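Local coordinates for ferritin like protein (Caulobacter vibrioides, PDB 3HL1), which is of unknown function but belongs to the ferritin-like family and probably binds metal ions within its helical bundle, at residues P27-V32 / C119-P124; T41-L46 / N245-Y250; E54-Q59 / V203-G208; I87-D90 / P96-I99; T113-M118 / D238-M243. All blocks are in the same frame, centred on the assembly; numbering follows the deposited sequence.

Contact 1. Residues P27-V32 / C119-P124; sequences PYYLTV and CLIEYP
The phenol ring of Tyr29 meets residues 119-124 at its rim: Glu122 OE2 lies in the ring plane at the hydroxyl end, and Ile121 CD1 comes up near that plane, 4.0 Å from Tyr29 CE1. Phe237 of helix 233-242 adds an edge-to-face partner, while Val51 and Glu54 of helix 42-67 also touch the Tyr29 side chain. The polar link is a short hydrogen bond in which Tyr29 OH donates to Glu122 OE2 over 2.7 Å. The hydroxyl stands above the carboxylate plane, 38° out of it, and ring and carboxylate are turned 42° from each other. The glutamate chain bends at chi2 (-78°), which turns the carboxylate toward the phenol; Glu122 CG lies 3.5 Å from Tyr29 OH. Ile121 CG2 packs at the same 3.5 Å from Tyr29 OH, adding an apolar neighbour to the buried hydroxyl. Helices 8-35 and 112-121 are thereby tied in the buried interior of this ferritin-like protein, with Glu122 standing where helix 112-121 gives way to a loop. Glu122 OE2 has a second partner in His233 ND1, whereas Glu122 OE1 is hydrogen-bonded to an unidentified molecule, probably from the crystallisation liquor; Tyr29 is thus second-shell to it and probably helps fix the carboxylate's rotation. In the turn that carries Tyr29, Pro27 O accepts from Thr31 N and, at 2.6 Å, from Thr31 OG1, the two reaching it from opposite faces of the carbonyl plane.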
# COMPACT_ATOMS: atom_id res chain seq x y z
N PRO A 27 -4.35 -5.34 -1.87
CA PRO A 27 -5.15 -6.55 -1.71
C PRO A 27 -5.61 -6.85 -0.29
O PRO A 27 -6.72 -7.34 -0.12
CB PRO A 27 -4.26 -7.67 -2.31
CG PRO A 27 -3.35 -6.96 -3.24
CD PRO A 27 -3.06 -5.65 -2.53
N TYR A 28 -4.79 -6.50 0.72
CA TYR A 28 -5.18 -6.66 2.11
C TYR A 28 -6.47 -5.88 2.43
O TYR A 28 -7.39 -6.46 2.94
CB TYR A 28 -4.04 -6.27 3.08
CG TYR A 28 -4.18 -6.89 4.45
CD1 TYR A 28 -4.96 -6.26 5.44
CD2 TYR A 28 -3.58 -8.13 4.76
CE1 TYR A 28 -5.13 -6.85 6.70
CE2 TYR A 28 -3.74 -8.72 6.03
CZ TYR A 28 -4.51 -8.06 6.98
OH TYR A 28 -4.71 -8.64 8.15
N TYR A 29 -6.47 -4.58 2.19
CA TYR A 29 -7.58 -3.71 2.44
C TYR A 29 -8.77 -4.06 1.56
O TYR A 29 -9.90 -3.96 1.99
CB TYR A 29 -7.20 -2.25 2.20
CG TYR A 29 -6.22 -1.61 3.17
CD1 TYR A 29 -5.49 -2.37 4.11
CD2 TYR A 29 -5.84 -0.28 2.98
CE1 TYR A 29 -4.56 -1.78 4.94
CE2 TYR A 29 -4.84 0.30 3.77
CZ TYR A 29 -4.22 -0.43 4.75
OH TYR A 29 -3.21 0.16 5.53
N LEU A 30 -8.53 -4.38 0.29
CA LEU A 30 -9.61 -4.72 -0.63
C LEU A 30 -10.35 -5.96 -0.19
O LEU A 30 -11.60 -6.04 -0.27
CB LEU A 30 -9.08 -4.93 -2.06
CG LEU A 30 -8.76 -3.67 -2.90
CD1 LEU A 30 -8.00 -4.07 -4.22
CD2 LEU A 30 -10.04 -2.79 -3.13
N THR A 31 -9.59 -6.95 0.26
CA THR A 31 -10.13 -8.22 0.78
C THR A 31 -11.05 -7.97 1.97
O THR A 31 -12.16 -8.49 1.98
CB THR A 31 -9.01 -9.23 1.08
OG1 THR A 31 -8.29 -9.45 -0.14
CG2 THR A 31 -9.62 -10.58 1.59
N VAL A 32 -10.61 -7.14 2.92
CA VAL A 32 -11.49 -6.69 4.04
C VAL A 32 -12.69 -5.93 3.54
O VAL A 32 -13.81 -6.22 3.94
CB VAL A 32 -10.70 -5.84 5.07
CG1 VAL A 32 -11.62 -5.21 6.15
CG2 VAL A 32 -9.57 -6.71 5.63
N CYS A 119 -4.45 -1.32 11.68
CA CYS A 119 -3.97 -0.33 12.66
C CYS A 119 -2.45 -0.38 12.78
O CYS A 119 -1.78 0.66 12.79
CB CYS A 119 -4.61 -0.54 14.04
SG CYS A 119 -6.37 -0.11 14.14
N LEU A 120 -1.91 -1.58 12.82
CA LEU A 120 -0.46 -1.80 12.85
C LEU A 120 0.26 -1.26 11.61
O LEU A 120 1.27 -0.58 11.72
CB LEU A 120 -0.19 -3.30 12.98
CG LEU A 120 -0.31 -3.89 14.37
CD1 LEU A 120 -0.38 -5.39 14.28
CD2 LEU A 120 0.87 -3.45 15.20
N ILE A 121 -0.28 -1.54 10.45
CA ILE A 121 0.34 -1.07 9.19
C ILE A 121 0.48 0.44 9.19
O ILE A 121 1.49 0.96 8.76
CB ILE A 121 -0.48 -1.50 7.97
CG1 ILE A 121 -0.32 -2.99 7.70
CG2 ILE A 121 -0.06 -0.75 6.71
CD1 ILE A 121 -1.56 -3.54 6.94
N GLU A 122 -0.56 1.13 9.64
CA GLU A 122 -0.59 2.57 9.65
C GLU A 122 -0.12 3.20 10.96
O GLU A 122 -0.31 4.39 11.18
CB GLU A 122 -2.03 3.06 9.35
CG GLU A 122 -2.68 2.49 8.05
CD GLU A 122 -2.19 3.16 6.76
OE1 GLU A 122 -1.25 4.02 6.78
OE2 GLU A 122 -2.77 2.83 5.70
N TYR A 123 0.49 2.40 11.82
CA TYR A 123 0.95 2.86 13.13
C TYR A 123 1.87 4.07 12.98
O TYR A 123 2.85 4.01 12.22
CB TYR A 123 1.72 1.75 13.83
CG TYR A 123 1.98 1.99 15.29
CD1 TYR A 123 0.92 2.12 16.20
CD2 TYR A 123 3.28 2.03 15.78
CE1 TYR A 123 1.16 2.31 17.52
CE2 TYR A 123 3.52 2.22 17.12
CZ TYR A 123 2.44 2.37 17.97
OH TYR A 123 2.65 2.51 19.31
N PRO A 124 1.56 5.19 13.69
CA PRO A 124 2.30 6.44 13.50
C PRO A 124 3.73 6.39 14.03
O PRO A 124 4.02 5.86 15.08
CB PRO A 124 1.48 7.47 14.31
CG PRO A 124 0.15 6.85 14.47
CD PRO A 124 0.44 5.40 14.63

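Contact 2. Residues T41-L46 / N245-Y250; sequences TVPYRL and NWPGVY
With chi1 at 56°, Thr41 tucks OG1 between its backbone N and carbonyl carbon and swings CG2 away from the carbonyl carbon, so that both branches come up to the ring of Pro247. The methyl makes the nearer approach, Thr41 CG2 lying 3.8 Å from Pro247 CB. Thr41 OG1 passes 3.9 Å from Pro247 CG, a van der Waals contact; its hydrogen bond is with Asp38 O. Two residues on, Pro43 meets the next part of the same ring: the two prolines point at each other, and Pro43 CG sits 3.8 Å from Pro247 CD and 4.0 Å from Pro247 CG. Pro247 is held along CB, CG and CD by a threonine and a proline, an apolar patch with no hydrogen bond between the segments. Thr41 occupies the N-cap position of helix 42-67, and its carbonyl O receives Arg45 N in the first turn. The irregular segment 245-250 runs past this helix start after leaving helix 233-242. Backbone bonds of Gly248 with Lys37 and of Tyr250 with Ser35 join it to the last residue of helix 8-35 and the loop after it, Pro43 also touches Ile240 of helix 233-242, and Tyr250 reaches Leu305 and Trp308 on helix 292-309.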
# COMPACT_ATOMS: atom_id res chain seq x y z
N THR A 41 -22.25 0.92 4.94
CA THR A 41 -21.85 1.03 6.33
C THR A 41 -20.60 1.90 6.49
O THR A 41 -19.81 2.09 5.54
CB THR A 41 -21.62 -0.35 6.98
OG1 THR A 41 -20.65 -1.08 6.22
CG2 THR A 41 -22.91 -1.17 7.04
N VAL A 42 -20.40 2.44 7.69
CA VAL A 42 -19.29 3.35 7.91
C VAL A 42 -17.93 2.66 7.62
O VAL A 42 -17.08 3.27 7.00
CB VAL A 42 -19.32 4.04 9.32
CG1 VAL A 42 -17.98 4.71 9.63
CG2 VAL A 42 -20.48 5.07 9.41
N PRO A 43 -17.73 1.41 8.09
CA PRO A 43 -16.39 0.83 7.90
C PRO A 43 -16.10 0.57 6.45
O PRO A 43 -14.97 0.71 5.99
CB PRO A 43 -16.46 -0.49 8.69
CG PRO A 43 -17.65 -0.33 9.60
CD PRO A 43 -18.60 0.47 8.80
N TYR A 44 -17.13 0.25 5.69
CA TYR A 44 -16.95 0.08 4.24
C TYR A 44 -16.49 1.37 3.57
O TYR A 44 -15.53 1.36 2.83
CB TYR A 44 -18.23 -0.39 3.60
CG TYR A 44 -18.07 -0.80 2.17
CD1 TYR A 44 -18.06 0.14 1.14
CD2 TYR A 44 -18.02 -2.13 1.83
CE1 TYR A 44 -17.94 -0.25 -0.20
CE2 TYR A 44 -17.94 -2.52 0.51
CZ TYR A 44 -17.88 -1.57 -0.49
OH TYR A 44 -17.81 -1.99 -1.78
N ARG A 45 -17.17 2.48 3.83
CA ARG A 45 -16.79 3.75 3.20
C ARG A 45 -15.44 4.28 3.72
O ARG A 45 -14.68 4.90 2.97
CB ARG A 45 -17.94 4.76 3.34
CG ARG A 45 -19.12 4.46 2.35
CD ARG A 45 -20.50 4.31 3.03
NE ARG A 45 -21.42 5.45 2.85
CZ ARG A 45 -22.34 5.58 1.88
NH1 ARG A 45 -22.48 4.68 0.90
NH2 ARG A 45 -23.12 6.66 1.87
N LEU A 46 -15.11 4.02 4.97
CA LEU A 46 -13.79 4.39 5.49
C LEU A 46 -12.68 3.63 4.79
O LEU A 46 -11.67 4.22 4.41
CB LEU A 46 -13.67 4.17 7.00
CG LEU A 46 -14.50 5.08 7.93
CD1 LEU A 46 -14.22 4.68 9.42
CD2 LEU A 46 -14.19 6.58 7.65
N ASN A 245 -20.63 -2.13 17.14
CA ASN A 245 -21.41 -3.00 16.24
C ASN A 245 -20.86 -3.10 14.83
O ASN A 245 -21.09 -2.22 13.98
CB ASN A 245 -22.86 -2.52 16.19
CG ASN A 245 -23.50 -2.48 17.56
OD1 ASN A 245 -23.81 -3.53 18.15
ND2 ASN A 245 -23.68 -1.27 18.09
N TRP A 246 -20.14 -4.18 14.56
CA TRP A 246 -19.50 -4.35 13.24
C TRP A 246 -20.51 -4.89 12.27
O TRP A 246 -21.36 -5.67 12.66
CB TRP A 246 -18.31 -5.27 13.33
CG TRP A 246 -17.18 -4.65 14.09
CD1 TRP A 246 -17.25 -3.64 15.03
CD2 TRP A 246 -15.82 -5.04 14.03
NE1 TRP A 246 -16.00 -3.37 15.53
CE2 TRP A 246 -15.10 -4.22 14.93
CE3 TRP A 246 -15.13 -6.01 13.31
CZ2 TRP A 246 -13.73 -4.34 15.11
CZ3 TRP A 246 -13.78 -6.12 13.49
CH2 TRP A 246 -13.09 -5.30 14.39
N PRO A 247 -20.42 -4.47 11.00
CA PRO A 247 -21.40 -4.94 10.02
C PRO A 247 -21.19 -6.42 9.71
O PRO A 247 -20.09 -6.96 9.92
CB PRO A 247 -21.10 -4.07 8.79
CG PRO A 247 -19.65 -3.71 8.91
CD PRO A 247 -19.43 -3.55 10.40
N GLY A 248 -22.23 -7.05 9.15
CA GLY A 248 -22.14 -8.45 8.73
C GLY A 248 -21.13 -8.62 7.60
O GLY A 248 -20.99 -7.72 6.76
N VAL A 249 -20.41 -9.72 7.64
CA VAL A 249 -19.40 -10.03 6.63
C VAL A 249 -19.69 -11.39 5.98
O VAL A 249 -20.31 -12.29 6.59
CB VAL A 249 -17.98 -10.03 7.21
CG1 VAL A 249 -17.69 -8.65 7.89
CG2 VAL A 249 -17.79 -11.19 8.18
N TYR A 250 -19.24 -11.53 4.74
CA TYR A 250 -19.29 -12.79 4.09
C TYR A 250 -18.35 -13.74 4.80
O TYR A 250 -17.37 -13.36 5.42
CB TYR A 250 -18.87 -12.71 2.62
CG TYR A 250 -19.77 -11.90 1.80
CD1 TYR A 250 -21.02 -12.40 1.41
CD2 TYR A 250 -19.41 -10.61 1.41
CE1 TYR A 250 -21.90 -11.62 0.63
CE2 TYR A 250 -20.28 -9.83 0.66
CZ TYR A 250 -21.53 -10.35 0.28
OH TYR A 250 -22.35 -9.54 -0.48

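Contact 3. Residues E54-Q59 / V203-G208; sequences EMLHAQ and VDQGEG
Gln205 reaches from helix 188-207 to His57 of helix 42-67 along nearly its whole length. Its CB lies at the edge of the imidazole, in the ring plane and 3.5 Å from His57 NE2. CG passes the same nitrogen more distantly, the chain staying extended beyond it (chi2 -175°), and CD comes to 3.6 Å of His57 NE2. At the tip the amide divides its work. OE1 accepts a short hydrogen bond, 2.6 Å from His57 NE2 and bent to 141° at the hydrogen, taken in the carbonyl plane on a lone pair although OE1 is slightly tilted from the ring plane; NE2 of Gln205 rests against a methyl, 4.0 Å from Leu56 CD2. Ring and amide planes are 37° apart. The other ring nitrogen, His57 ND1, is hydrogen-bonded to Glu22 OE1, so the imidazole is gripped at both nitrogens and its rotation fixed between helices 8-35 and 188-207. These segments run almost antiparallel, their axes 10.8 Å apart. Glu54 OE2 and, weakly, His57 ND1 hydrogen-bond an unidentified molecule, probably from the crystallisation liquor; no metal is modelled, but the Glu-x-x-His pattern of Glu54 and His57 is consistent with the carboxylate-histidine metal sites of ferritin-like bundles.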
# COMPACT_ATOMS: atom_id res chain seq x y z
N GLU A 54 -4.20 4.43 -1.03
CA GLU A 54 -3.02 3.56 -1.20
C GLU A 54 -2.59 3.50 -2.65
O GLU A 54 -1.41 3.50 -2.93
CB GLU A 54 -3.27 2.13 -0.67
CG GLU A 54 -3.44 2.06 0.82
CD GLU A 54 -2.16 2.51 1.56
OE1 GLU A 54 -1.15 1.80 1.53
OE2 GLU A 54 -2.17 3.57 2.16
N MSE A 55 -3.56 3.40 -3.56
CA MSE A 55 -3.29 3.36 -5.01
C MSE A 55 -2.59 4.63 -5.46
O MSE A 55 -1.60 4.57 -6.19
CB MSE A 55 -4.60 3.17 -5.77
CG MSE A 55 -5.20 1.78 -5.57
SE MSE A 55 -7.06 1.72 -6.17
CE MSE A 55 -7.47 0.02 -5.59
N LEU A 56 -3.10 5.76 -5.01
CA LEU A 56 -2.43 7.04 -5.20
C LEU A 56 -0.99 7.01 -4.67
O LEU A 56 -0.09 7.48 -5.36
CB LEU A 56 -3.23 8.20 -4.57
CG LEU A 56 -2.48 9.53 -4.56
CD1 LEU A 56 -2.38 10.02 -6.00
CD2 LEU A 56 -3.08 10.60 -3.63
N HIS A 57 -0.77 6.44 -3.47
CA HIS A 57 0.57 6.37 -2.92
C HIS A 57 1.48 5.62 -3.85
O HIS A 57 2.63 6.05 -4.06
CB HIS A 57 0.64 5.76 -1.51
CG HIS A 57 -0.13 6.51 -0.48
ND1 HIS A 57 -0.35 6.01 0.79
CD2 HIS A 57 -0.80 7.68 -0.55
CE1 HIS A 57 -1.11 6.86 1.46
NE2 HIS A 57 -1.40 7.88 0.67
N ALA A 58 1.01 4.50 -4.38
CA ALA A 58 1.80 3.70 -5.33
C ALA A 58 2.23 4.55 -6.53
O ALA A 58 3.41 4.55 -6.91
CB ALA A 58 1.03 2.42 -5.78
N GLN A 59 1.28 5.27 -7.12
CA GLN A 59 1.56 6.18 -8.22
C GLN A 59 2.61 7.25 -7.87
O GLN A 59 3.50 7.54 -8.68
CB GLN A 59 0.27 6.87 -8.68
CG GLN A 59 0.52 8.04 -9.64
CD GLN A 59 -0.75 8.65 -10.16
OE1 GLN A 59 -1.49 8.00 -10.90
NE2 GLN A 59 -1.01 9.91 -9.77
N VAL A 203 2.67 10.39 3.55
CA VAL A 203 2.78 10.21 4.99
C VAL A 203 1.61 10.87 5.75
O VAL A 203 1.07 10.26 6.68
CB VAL A 203 4.10 10.75 5.51
CG1 VAL A 203 4.15 10.64 7.04
CG2 VAL A 203 5.27 9.94 4.87
N ASP A 204 1.22 12.07 5.33
CA ASP A 204 0.07 12.78 5.93
C ASP A 204 -1.19 11.95 5.83
O ASP A 204 -1.99 11.97 6.75
CB ASP A 204 -0.24 14.10 5.22
CG ASP A 204 0.80 15.20 5.46
OD1 ASP A 204 1.74 15.01 6.23
OD2 ASP A 204 0.68 16.25 4.80
N GLN A 205 -1.38 11.24 4.73
CA GLN A 205 -2.58 10.42 4.53
C GLN A 205 -2.57 9.19 5.43
O GLN A 205 -3.61 8.82 5.93
CB GLN A 205 -2.78 10.03 3.07
CG GLN A 205 -3.18 11.20 2.18
CD GLN A 205 -3.51 10.81 0.74
OE1 GLN A 205 -3.17 9.74 0.27
NE2 GLN A 205 -4.18 11.71 0.04
N GLY A 206 -1.43 8.55 5.61
CA GLY A 206 -1.35 7.37 6.47
C GLY A 206 -1.48 7.63 7.97
O GLY A 206 -2.32 7.02 8.64
N GLU A 207 -0.65 8.54 8.48
CA GLU A 207 -0.52 8.78 9.93
C GLU A 207 -0.94 10.16 10.39
O GLU A 207 -1.05 10.39 11.58
CB GLU A 207 0.91 8.51 10.41
CG GLU A 207 1.99 9.32 9.71
CD GLU A 207 3.38 9.21 10.37
OE1 GLU A 207 3.77 8.08 10.80
OE2 GLU A 207 4.08 10.25 10.42
N GLY A 208 -1.15 11.09 9.45
CA GLY A 208 -1.52 12.46 9.79
C GLY A 208 -0.32 13.38 9.85
O GLY A 208 0.82 12.93 10.03

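Contact 4. Residues I87-D90 / P96-I99; sequences IDFD and PTSI
Phe89 is the hub of this contact, and Pro96 and Thr97 approach it along different lines. The proline crosses the phenylalanine side chain at about a right angle, putting Pro96 CG 3.7 Å from Phe89 CD1. Thr97 comes in on a slant and its methyl reaches the other ortho carbon, Thr97 CG2 standing 3.6 Å from Phe89 CD2. Both come from the same side of the ring plane, one beside each ortho carbon, and both also press on the stem: Phe89 CB lies 3.8 Å from Thr97 CG2 and 4.0 Å from Pro96 CD. Rotation about chi1 of Thr97 (67°) sets this out, placing CG2 opposite the carbonyl carbon, where it meets the ring obliquely. From its own segment Phe89 gains a cover over the opposite face, as Ile87 CG2 sits 3.3 Å from the ring plane, displaced toward the rim. All the cross-segment interactions are apolar. Hydrogen bonds shape each segment instead: Asp88 OD1 accepts from Asp90 N at 3.1 Å in an Asx turn, the N-H arriving well above the carboxylate plane, and on the far segment Ile99 N returns to Pro96 O at the end of a short 3-10 stretch. Asn95 OD1 also accepts from Thr97 N. The two segments, with five residues between them, fold together within the long connection between helices 42-67 and 112-121. Phe89, Pro96 and Thr97 all settle on Leu120 of helix 112-121, with Tyr123 against Pro96 and Tyr103 against Thr97.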
# COMPACT_ATOMS: atom_id res chain seq x y z
N ILE A 87 8.62 -3.86 7.55
CA ILE A 87 8.18 -3.39 8.86
C ILE A 87 8.49 -4.45 9.93
O ILE A 87 8.20 -5.62 9.76
CB ILE A 87 6.68 -3.05 8.93
CG1 ILE A 87 6.33 -1.96 7.90
CG2 ILE A 87 6.29 -2.60 10.36
CD1 ILE A 87 7.11 -0.64 8.07
N ASP A 88 9.19 -4.01 10.95
CA ASP A 88 9.49 -4.83 12.16
C ASP A 88 9.00 -4.11 13.41
O ASP A 88 9.62 -3.17 13.88
CB ASP A 88 11.01 -5.01 12.25
CG ASP A 88 11.44 -5.96 13.37
OD1 ASP A 88 10.57 -6.52 14.10
OD2 ASP A 88 12.68 -6.10 13.53
N PHE A 89 7.90 -4.59 13.98
CA PHE A 89 7.30 -3.92 15.13
C PHE A 89 8.15 -4.09 16.40
O PHE A 89 7.98 -3.35 17.36
CB PHE A 89 5.85 -4.40 15.33
CG PHE A 89 4.97 -4.07 14.15
CD1 PHE A 89 4.74 -2.77 13.79
CD2 PHE A 89 4.40 -5.08 13.39
CE1 PHE A 89 3.94 -2.46 12.70
CE2 PHE A 89 3.61 -4.79 12.27
CZ PHE A 89 3.38 -3.47 11.92
N ASP A 90 9.06 -5.06 16.36
CA ASP A 90 9.99 -5.35 17.45
C ASP A 90 10.92 -4.18 17.62
O ASP A 90 11.59 -4.06 18.62
CB ASP A 90 10.89 -6.56 17.16
CG ASP A 90 10.16 -7.89 17.17
OD1 ASP A 90 9.04 -7.99 17.71
OD2 ASP A 90 10.75 -8.86 16.63
N PRO A 96 3.89 -2.40 19.24
CA PRO A 96 2.42 -2.21 19.11
C PRO A 96 1.67 -3.50 18.88
O PRO A 96 0.45 -3.47 18.97
CB PRO A 96 2.28 -1.28 17.87
CG PRO A 96 3.54 -1.53 17.05
CD PRO A 96 4.63 -1.81 18.11
N THR A 97 2.36 -4.60 18.56
CA THR A 97 1.68 -5.92 18.48
C THR A 97 1.21 -6.40 19.86
O THR A 97 0.44 -7.37 19.97
CB THR A 97 2.55 -7.00 17.76
OG1 THR A 97 3.70 -7.31 18.55
CG2 THR A 97 2.94 -6.56 16.35
N SER A 98 1.67 -5.75 20.94
CA SER A 98 1.15 -6.00 22.29
C SER A 98 -0.20 -5.33 22.49
O SER A 98 -0.93 -5.69 23.39
CB SER A 98 2.12 -5.49 23.37
OG SER A 98 2.41 -4.10 23.20
N ILE A 99 -0.52 -4.33 21.66
CA ILE A 99 -1.79 -3.62 21.74
C ILE A 99 -2.80 -4.16 20.72
O ILE A 99 -3.92 -4.46 21.05
CB ILE A 99 -1.57 -2.12 21.48
CG1 ILE A 99 -0.62 -1.52 22.55
CG2 ILE A 99 -2.91 -1.38 21.45
CD1 ILE A 99 0.17 -0.27 22.08

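Contact 5. Residues T113-M118 / D238-M243; sequences TRVNTM and DFIRRM
Asp238 OD1 is gripped twice by Arg241, the residue of segment 238-243 that packs against Val115 and Asn116. The guanidinium comes side-on: Arg241 NH2 binds Asp238 OD1 at 2.7 Å on the syn lone pair, and Arg241 NE binds the same oxygen at 3.0 Å, the oxygen lying almost in the guanidinium plane. The other oxygen, Asp238 OD2, takes Arg242 NE at 2.9 Å from above the carboxylate plane, so one aspartate ties two arginines into a salt-bridge network on helix 233-242. Held in this way, Arg241 presents its aliphatic part to helix 112-121. Its chain starts extended and turns at chi3 (63°), with Arg241 CB 3.6 Å from Val115 CG1 and Arg241 CD 3.2 Å from Asn116 OD1. This is a nearly antiparallel helix pair within the ferritin-like family region, the short axes crossing at -153° and 9.2 Å apart, and Val115 wedges against Arg241 and Ile240 alike; the Val115 and Ile240 side chains cross at about a right angle, with Val115 CG2 4.0 Å from Ile240 CG2. No direct hydrogen bond joins the segments, but a water bridges them, donating to Asn116 OD1 and accepting from Arg241 NH1 at the edge of the guanidinium. Asn116 ND2 is hydrogen-bonded to Pro102 O, which probably fixes which way the amide is flipped. Phe100 touches Arg241, while Leu46 of helix 42-67 packs on Ile240.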
# COMPACT_ATOMS: atom_id res chain seq x y z
N THR A 113 -8.78 -9.48 13.95
CA THR A 113 -7.45 -9.81 13.48
C THR A 113 -7.02 -8.90 12.30
O THR A 113 -5.91 -8.38 12.29
CB THR A 113 -7.36 -11.30 13.02
OG1 THR A 113 -7.65 -12.15 14.14
CG2 THR A 113 -5.92 -11.65 12.53
N ARG A 114 -7.92 -8.70 11.34
CA ARG A 114 -7.65 -7.84 10.17
C ARG A 114 -7.65 -6.35 10.54
O ARG A 114 -6.80 -5.63 10.09
CB ARG A 114 -8.64 -8.11 9.04
CG ARG A 114 -8.14 -9.00 7.90
CD ARG A 114 -7.36 -10.26 8.37
NE ARG A 114 -8.18 -11.25 9.04
CZ ARG A 114 -7.80 -12.51 9.21
NH1 ARG A 114 -6.66 -12.97 8.73
NH2 ARG A 114 -8.54 -13.32 9.89
N VAL A 115 -8.60 -5.90 11.34
CA VAL A 115 -8.62 -4.49 11.74
C VAL A 115 -7.41 -4.16 12.59
O VAL A 115 -6.75 -3.14 12.37
CB VAL A 115 -9.93 -4.12 12.44
CG1 VAL A 115 -9.81 -2.72 13.07
CG2 VAL A 115 -11.03 -4.18 11.34
N ASN A 116 -7.02 -5.05 13.51
CA ASN A 116 -5.77 -4.85 14.25
C ASN A 116 -4.52 -4.68 13.35
O ASN A 116 -3.69 -3.76 13.59
CB ASN A 116 -5.49 -6.00 15.24
CG ASN A 116 -6.29 -5.89 16.52
OD1 ASN A 116 -6.75 -4.79 16.90
ND2 ASN A 116 -6.51 -7.03 17.17
N THR A 117 -4.39 -5.57 12.37
CA THR A 117 -3.32 -5.52 11.35
C THR A 117 -3.32 -4.19 10.58
O THR A 117 -2.27 -3.63 10.35
CB THR A 117 -3.44 -6.70 10.40
OG1 THR A 117 -3.55 -7.90 11.17
CG2 THR A 117 -2.19 -6.77 9.45
N MSE A 118 -4.51 -3.71 10.18
CA MSE A 118 -4.66 -2.41 9.51
C MSE A 118 -4.19 -1.23 10.37
O MSE A 118 -3.47 -0.34 9.88
CB MSE A 118 -6.10 -2.24 9.02
CG MSE A 118 -6.38 -3.25 7.95
SE MSE A 118 -8.23 -3.25 7.43
CE MSE A 118 -8.24 -1.84 6.49
N ASP A 238 -8.40 2.76 13.71
CA ASP A 238 -8.57 2.69 15.16
C ASP A 238 -10.04 2.95 15.53
O ASP A 238 -10.59 2.35 16.43
CB ASP A 238 -7.62 3.67 15.83
CG ASP A 238 -7.59 3.51 17.35
OD1 ASP A 238 -7.38 2.37 17.84
OD2 ASP A 238 -7.78 4.54 18.02
N PHE A 239 -10.69 3.85 14.79
CA PHE A 239 -12.12 4.09 14.95
C PHE A 239 -12.93 2.81 14.75
O PHE A 239 -13.77 2.46 15.58
CB PHE A 239 -12.58 5.17 13.99
CG PHE A 239 -14.06 5.41 14.01
CD1 PHE A 239 -14.62 6.30 14.94
CD2 PHE A 239 -14.89 4.78 13.09
CE1 PHE A 239 -16.02 6.53 14.97
CE2 PHE A 239 -16.27 5.01 13.11
CZ PHE A 239 -16.83 5.90 14.06
N ILE A 240 -12.65 2.10 13.66
CA ILE A 240 -13.36 0.87 13.34
C ILE A 240 -13.08 -0.15 14.43
O ILE A 240 -14.00 -0.83 14.88
CB ILE A 240 -12.97 0.30 11.94
CG1 ILE A 240 -13.44 1.24 10.83
CG2 ILE A 240 -13.56 -1.09 11.73
CD1 ILE A 240 -12.77 1.00 9.46
N ARG A 241 -11.82 -0.24 14.85
CA ARG A 241 -11.42 -1.21 15.89
C ARG A 241 -12.24 -1.06 17.17
O ARG A 241 -12.53 -2.06 17.84
CB ARG A 241 -9.93 -1.07 16.22
CG ARG A 241 -9.35 -2.17 17.10
CD ARG A 241 -7.88 -1.85 17.37
NE ARG A 241 -7.72 -0.59 18.12
CZ ARG A 241 -7.60 -0.47 19.46
NH1 ARG A 241 -7.59 -1.54 20.25
NH2 ARG A 241 -7.46 0.73 20.03
N ARG A 242 -12.60 0.19 17.48
CA ARG A 242 -13.33 0.56 18.70
C ARG A 242 -14.85 0.51 18.61
O ARG A 242 -15.49 0.64 19.64
CB ARG A 242 -12.94 1.97 19.13
CG ARG A 242 -11.48 2.12 19.51
CD ARG A 242 -11.13 3.60 19.67
NE ARG A 242 -9.72 3.81 19.99
CZ ARG A 242 -9.17 3.60 21.19
NH1 ARG A 242 -9.91 3.22 22.23
NH2 ARG A 242 -7.87 3.82 21.35
N MSE A 243 -15.43 0.31 17.44
CA MSE A 243 -16.89 0.30 17.30
C MSE A 243 -17.57 -0.82 18.06
O MSE A 243 -17.05 -1.94 18.11
CB MSE A 243 -17.30 0.14 15.86
CG MSE A 243 -16.94 1.29 14.99
SE MSE A 243 -17.41 0.89 13.11
CE MSE A 243 -17.33 -1.02 13.11
O HOH W 1 -7.56 -4.29 19.41

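Contacts 1 and 3 adjoin, their centres 12 Å apart: Glu122 OE2 lies 3.7 Å from Glu54 OE2, and Glu122, Glu54 and, weakly, His57 bond an unidentified molecule, probably from the crystallisation liquor, that may nevertheless mark a pocket. Contact 5 uses the same helix 112-121 as contact 1, with centres 9 Å apart, and Tyr28 leans on Arg114 and Thr117 between them. Contact 4 backs onto that helix at Leu120, whose O is 3.4 Å from Phe89 CE1. Segment 245-250 of contact 2 follows closely on 238-243 of contact 5, and the two contacts touch where Pro43 CG lies 3.6 Å from Met243 CE; the centres of contacts 2 and 3 are about 22 Å apart.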